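Local coordinates for cytoplasmic export protein 1 (Saccharomyces cerevisiae, PDB 3VWA), which takes part in nuclear tRNA export, possibly collecting tRNA from export receptors at the nuclear pore and handing aminoacylated tRNA on to the translation machinery, at residues A[363-368]-A[405-410]; A[399-404]-A[433-438]. All blocks are in the same frame, centred on the assembly; numbering follows the deposited sequence.

Contact 1: residues A[363-368]-A[405-410]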
loop_
_atom_site.group_PDB
_atom_site.type_symbol
_atom_site.label_atom_id
_atom_site.label_comp_id
_atom_site.label_asym_id
_atom_site.label_seq_id
_atom_site.Cartn_x
_atom_site.Cartn_y
_atom_site.Cartn_z
ATOM N N ILE A 363 16.090 -1.653 -7.493
ATOM C CA ILE A 363 15.561 -0.371 -6.982
ATOM C C ILE A 363 14.632 -0.478 -5.785
ATOM O O ILE A 363 14.702 0.378 -4.920
ATOM C CB ILE A 363 14.866 0.478 -8.087
ATOM C CG1 ILE A 363 15.914 1.012 -9.049
ATOM C CG2 ILE A 363 14.104 1.658 -7.522
ATOM C CD1 ILE A 363 15.463 1.112 -10.493
ATOM N N TYR A 364 13.768 -1.506 -5.733
ATOM C CA TYR A 364 12.815 -1.616 -4.643
ATOM C C TYR A 364 13.235 -2.603 -3.517
ATOM O O TYR A 364 12.475 -2.755 -2.591
ATOM C CB TYR A 364 11.413 -1.978 -5.159
ATOM C CG TYR A 364 10.613 -0.777 -5.684
ATOM C CD1 TYR A 364 9.756 -0.039 -4.853
ATOM C CD2 TYR A 364 10.724 -0.403 -7.012
ATOM C CE1 TYR A 364 9.052 1.081 -5.334
ATOM C CE2 TYR A 364 10.003 0.667 -7.530
ATOM C CZ TYR A 364 9.180 1.412 -6.698
ATOM O OH TYR A 364 8.541 2.486 -7.282
ATOM N N LEU A 365 14.409 -3.260 -3.603
ATOM C CA LEU A 365 14.793 -4.334 -2.662
ATOM C C LEU A 365 14.846 -3.891 -1.213
ATOM O O LEU A 365 14.284 -4.560 -0.370
ATOM C CB LEU A 365 16.147 -4.995 -3.023
ATOM C CG LEU A 365 16.175 -6.518 -3.251
ATOM C CD1 LEU A 365 17.600 -7.008 -3.370
ATOM C CD2 LEU A 365 15.368 -7.402 -2.278
ATOM N N PRO A 366 15.529 -2.757 -0.921
ATOM C CA PRO A 366 15.550 -2.228 0.467
ATOM C C PRO A 366 14.143 -2.024 1.010
ATOM O O PRO A 366 13.865 -2.384 2.113
ATOM C CB PRO A 366 16.324 -0.882 0.343
ATOM C CG PRO A 366 16.976 -0.908 -1.018
ATOM C CD PRO A 366 16.155 -1.819 -1.876
ATOM N N LYS A 367 13.234 -1.538 0.193
ATOM C CA LYS A 367 11.846 -1.449 0.607
ATOM C C LYS A 367 11.135 -2.780 0.634
ATOM O O LYS A 367 10.090 -2.844 1.205
ATOM C CB LYS A 367 11.068 -0.512 -0.333
ATOM C CG LYS A 367 11.594 0.894 -0.388
ATOM C CD LYS A 367 10.437 1.857 -0.314
ATOM C CE LYS A 367 10.934 3.286 -0.420
ATOM N NZ LYS A 367 10.962 3.642 -1.866
ATOM N N LEU A 368 11.639 -3.834 -0.031
ATOM C CA LEU A 368 10.920 -5.109 0.031
ATOM C C LEU A 368 11.251 -5.901 1.299
ATOM O O LEU A 368 10.608 -6.884 1.614
ATOM C CB LEU A 368 11.142 -5.943 -1.232
ATOM C CG LEU A 368 10.586 -5.365 -2.556
ATOM C CD1 LEU A 368 11.291 -5.941 -3.769
ATOM C CD2 LEU A 368 9.071 -5.569 -2.631
ATOM N N PRO A 405 25.133 -4.025 0.217
ATOM C CA PRO A 405 25.039 -3.549 1.580
ATOM C C PRO A 405 23.616 -3.477 2.152
ATOM O O PRO A 405 23.435 -3.576 3.354
ATOM C CB PRO A 405 25.614 -2.142 1.490
ATOM C CG PRO A 405 26.654 -2.300 0.427
ATOM C CD PRO A 405 25.917 -3.102 -0.627
ATOM N N CYS A 406 22.617 -3.261 1.321
ATOM C CA CYS A 406 21.235 -3.115 1.829
ATOM C C CYS A 406 20.617 -4.475 2.178
ATOM O O CYS A 406 19.663 -4.574 2.935
ATOM C CB CYS A 406 20.359 -2.468 0.752
ATOM S SG CYS A 406 21.056 -1.050 -0.125
ATOM N N ILE A 407 21.109 -5.558 1.627
ATOM C CA ILE A 407 20.427 -6.795 2.009
ATOM C C ILE A 407 21.243 -7.689 2.914
ATOM O O ILE A 407 20.783 -8.711 3.412
ATOM C CB ILE A 407 19.745 -7.546 0.809
ATOM C CG1 ILE A 407 20.637 -8.574 0.172
ATOM C CG2 ILE A 407 19.099 -6.563 -0.204
ATOM C CD1 ILE A 407 21.964 -8.052 -0.300
ATOM N N VAL A 408 22.453 -7.259 3.166
ATOM C CA VAL A 408 23.389 -8.067 3.892
ATOM C C VAL A 408 22.895 -8.447 5.298
ATOM O O VAL A 408 23.251 -9.509 5.842
ATOM C CB VAL A 408 24.719 -7.316 3.840
ATOM C CG1 VAL A 408 25.036 -6.667 5.151
ATOM C CG2 VAL A 408 25.820 -8.190 3.306
ATOM N N SER A 409 22.023 -7.651 5.893
ATOM C CA SER A 409 21.558 -8.019 7.273
ATOM C C SER A 409 20.505 -9.116 7.280
ATOM O O SER A 409 20.183 -9.696 8.326
ATOM C CB SER A 409 21.122 -6.807 8.091
ATOM O OG SER A 409 19.914 -6.265 7.665
ATOM N N CYS A 410 19.994 -9.434 6.100
ATOM C CA CYS A 410 19.188 -10.618 5.947
ATOM C C CYS A 410 19.936 -11.949 5.905
ATOM O O CYS A 410 19.297 -12.974 6.081
ATOM C CB CYS A 410 18.340 -10.513 4.669
ATOM S SG CYS A 410 17.217 -9.117 4.654
#
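Leu365 and Ile407 meet branch against branch where helices 355-368 and 394-407 lie side by side in the HEAT-repeat solenoid of this chain; the second helix belongs to HEAT 1. The two side chains run at a slant to each other, and the touch is confined to one pair of methyls, Leu365 CD1 and Ile407 CG2, 3.5 Å apart. CD1 of Leu365 extends away from CA (chi2 -171°), and Ile407 CG2 lies roughly opposite the carbonyl carbon, on the backbone N side. Both residues are buried, and Phe385 of helix 374-387, the helix between them in the chain, touches both.

The neighbouring pair, Pro366 and Cys406, is exposed and forms the outer side of the contact. Here the backbones are nearest, with Pro366 CA and Cys406 CA 5.9 Å apart. Both helices are kinked at this level: the N atoms of Pro366 and Lys367, like those of Pro405 and Cys406, make no bond to the preceding turn. No hydrogen bond passes between the segments, and the 144 Å² they bury rests on apolar touch alone. The pyrrolidine ring of Pro366 presents its CG atom, which lies 4.1 Å from Cys406 CB and 4.2 Å from Cys406 SG.

Contact 2: residues A[399-404]-A[433-438]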
loop_
_atom_site.group_PDB
_atom_site.type_symbol
_atom_site.label_atom_id
_atom_site.label_comp_id
_atom_site.label_asym_id
_atom_site.label_seq_id
_atom_site.Cartn_x
_atom_site.Cartn_y
_atom_site.Cartn_z
ATOM N N GLN A 399 25.038 -2.585 -10.613
ATOM C CA GLN A 399 23.935 -2.316 -9.695
ATOM C C GLN A 399 23.745 -3.408 -8.664
ATOM O O GLN A 399 23.397 -3.094 -7.522
ATOM C CB GLN A 399 22.615 -2.004 -10.388
ATOM C CG GLN A 399 22.651 -0.722 -11.204
ATOM C CD GLN A 399 23.058 0.489 -10.378
ATOM O OE1 GLN A 399 24.135 0.980 -10.548
ATOM N NE2 GLN A 399 22.187 0.961 -9.483
ATOM N N THR A 400 23.899 -4.681 -9.050
ATOM C CA THR A 400 23.769 -5.739 -8.055
ATOM C C THR A 400 24.817 -5.422 -6.980
ATOM O O THR A 400 24.520 -5.391 -5.810
ATOM C CB THR A 400 23.993 -7.143 -8.653
ATOM O OG1 THR A 400 23.135 -7.359 -9.793
ATOM C CG2 THR A 400 23.708 -8.210 -7.640
ATOM N N LEU A 401 26.042 -5.147 -7.407
ATOM C CA LEU A 401 27.120 -4.875 -6.497
ATOM C C LEU A 401 26.789 -3.792 -5.490
ATOM O O LEU A 401 26.907 -4.014 -4.283
ATOM C CB LEU A 401 28.407 -4.592 -7.252
ATOM C CG LEU A 401 29.622 -4.116 -6.437
ATOM C CD1 LEU A 401 30.079 -5.124 -5.360
ATOM C CD2 LEU A 401 30.711 -3.865 -7.463
ATOM N N LYS A 402 26.315 -2.664 -5.972
ATOM C CA LYS A 402 25.994 -1.517 -5.109
ATOM C C LYS A 402 24.793 -1.760 -4.180
ATOM O O LYS A 402 24.431 -0.912 -3.345
ATOM C CB LYS A 402 25.584 -0.336 -5.979
ATOM C CG LYS A 402 26.666 0.293 -6.827
ATOM C CD LYS A 402 26.170 1.668 -7.255
ATOM C CE LYS A 402 27.168 2.366 -8.178
ATOM N NZ LYS A 402 26.816 3.806 -8.387
ATOM N N THR A 403 24.096 -2.859 -4.386
ATOM C CA THR A 403 22.895 -3.119 -3.611
ATOM C C THR A 403 23.212 -4.077 -2.457
ATOM O O THR A 403 22.394 -4.267 -1.603
ATOM C CB THR A 403 21.800 -3.694 -4.566
ATOM O OG1 THR A 403 21.483 -2.675 -5.518
ATOM C CG2 THR A 403 20.529 -4.078 -3.860
ATOM N N ILE A 404 24.392 -4.696 -2.463
ATOM C CA ILE A 404 24.743 -5.732 -1.501
ATOM C C ILE A 404 24.642 -5.243 -0.058
ATOM O O ILE A 404 24.126 -5.964 0.802
ATOM C CB ILE A 404 26.178 -6.283 -1.784
ATOM C CG1 ILE A 404 26.148 -7.287 -2.943
ATOM C CG2 ILE A 404 26.745 -6.988 -0.561
ATOM C CD1 ILE A 404 27.526 -7.645 -3.497
ATOM N N VAL A 433 36.011 -1.307 -15.062
ATOM C CA VAL A 433 36.761 -0.546 -14.065
ATOM C C VAL A 433 35.834 -0.046 -12.961
ATOM O O VAL A 433 36.208 0.023 -11.768
ATOM C CB VAL A 433 37.570 0.623 -14.702
ATOM C CG1 VAL A 433 36.639 1.678 -15.305
ATOM C CG2 VAL A 433 38.500 1.281 -13.677
ATOM N N GLU A 434 34.612 0.293 -13.356
ATOM C CA GLU A 434 33.644 0.808 -12.409
ATOM C C GLU A 434 33.308 -0.264 -11.299
ATOM O O GLU A 434 33.260 0.045 -10.102
ATOM C CB GLU A 434 32.460 1.374 -13.174
ATOM C CG GLU A 434 31.556 2.318 -12.395
ATOM C CD GLU A 434 32.252 3.598 -11.945
ATOM O OE1 GLU A 434 33.238 4.019 -12.607
ATOM O OE2 GLU A 434 31.812 4.188 -10.933
ATOM N N ILE A 435 33.202 -1.513 -11.713
ATOM C CA ILE A 435 32.903 -2.623 -10.852
ATOM C C ILE A 435 34.078 -2.908 -9.968
ATOM O O ILE A 435 33.892 -3.151 -8.775
ATOM C CB ILE A 435 32.498 -3.890 -11.665
ATOM C CG1 ILE A 435 31.160 -3.649 -12.366
ATOM C CG2 ILE A 435 32.397 -5.131 -10.756
ATOM C CD1 ILE A 435 30.678 -4.807 -13.255
ATOM N N ARG A 436 35.290 -2.887 -10.537
ATOM C CA ARG A 436 36.523 -2.966 -9.715
ATOM C C ARG A 436 36.646 -1.910 -8.624
ATOM O O ARG A 436 37.003 -2.253 -7.476
ATOM C CB ARG A 436 37.815 -3.068 -10.555
ATOM C CG ARG A 436 37.724 -4.250 -11.582
ATOM C CD ARG A 436 39.053 -4.718 -12.107
ATOM N NE ARG A 436 39.857 -3.611 -12.664
ATOM C CZ ARG A 436 39.732 -3.088 -13.885
ATOM N NH1 ARG A 436 40.561 -2.101 -14.241
ATOM N NH2 ARG A 436 38.812 -3.544 -14.751
ATOM N N THR A 437 36.359 -0.658 -8.985
ATOM C CA THR A 437 36.387 0.500 -8.081
ATOM C C THR A 437 35.377 0.270 -6.939
ATOM O O THR A 437 35.736 0.350 -5.741
ATOM C CB THR A 437 36.093 1.815 -8.867
ATOM O OG1 THR A 437 37.012 1.933 -9.970
ATOM C CG2 THR A 437 36.234 3.091 -7.989
ATOM N N TRP A 438 34.134 -0.060 -7.293
ATOM C CA TRP A 438 33.075 -0.217 -6.301
ATOM C C TRP A 438 33.284 -1.453 -5.433
ATOM O O TRP A 438 32.925 -1.429 -4.251
ATOM C CB TRP A 438 31.680 -0.220 -6.934
ATOM C CG TRP A 438 31.120 1.163 -7.082
ATOM C CD1 TRP A 438 31.193 1.987 -8.197
ATOM C CD2 TRP A 438 30.477 1.969 -6.059
ATOM N NE1 TRP A 438 30.617 3.207 -7.952
ATOM C CE2 TRP A 438 30.190 3.273 -6.682
ATOM C CE3 TRP A 438 30.156 1.778 -4.718
ATOM C CZ2 TRP A 438 29.562 4.291 -5.991
ATOM C CZ3 TRP A 438 29.534 2.826 -4.028
ATOM C CH2 TRP A 438 29.252 4.049 -4.646
#
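Val433 O, on the helix whose Ile435 and Trp438 pack against Leu401 and Lys402, is gripped twice by Thr437. The backbone N of Thr437 lies 2.9 Å from Val433 O and its OG1 2.7 Å from the same oxygen, the two donors arriving from opposite faces of the carbonyl plane. This satisfies the hydroxyl of the buried threonine within its own helix.

Across the contact, Leu401 points its CD2 methyl into the angle between Trp438 and Ile435, 3.5 Å from Ile435 O and 3.8 Å from Trp438 CB. Its CG stands opposite the backbone N (chi1 173°), which carries the branch outward to the facing helix. Lys402 leaves its helix less directly, but its extended chain lays CE over one face of the indole, 3.7 Å from the centroid of the five-membered ring of Trp438 and 21° off the ring normal, a CH-pi contact. Trp438 NE1 makes a weak bond, 3.4 Å long, to Glu434 OE2; the other carboxylate oxygen, Glu434 OE1, is salt-bridged to Lys475. Lys402 NZ remains 5.6 Å from Glu434 OE2, too far for a salt bridge, though the opposite charges may still attract. Replacing Trp438 by an alanine removes the indole face and its NE1, which is likely to let the Lys402 chain swing and to cost Glu434 OE2 its weak bond.

The segment axes run nearly parallel, 10° apart and 10.2 Å at closest approach, the side-by-side packing of like-directed helices in successive layers of a HEAT-repeat solenoid.

Overall arrangement
Contact 1 and contact 2 share helix 394-407, which is packed between helix 355-368 on one flank and helix 433-446 on the other, so that together they join three helices, each separated from the next in sequence by one intervening helix (374-387 and 413-427). Their centres are about 15 Å apart, and packing links them directly: Leu365 CD1 of contact 1 lies 4.2 Å from Thr403 CG2 of contact 2. The segments alternate along the chain. Contact 1 is about 18 Å from the chain centre and contact 2 about 31 Å, centre to centre, placing the second farther out along the solenoid. Both belong to the helical HEAT-repeat part of the fragment, which follows the kinase-like domain; no ligand is part of either.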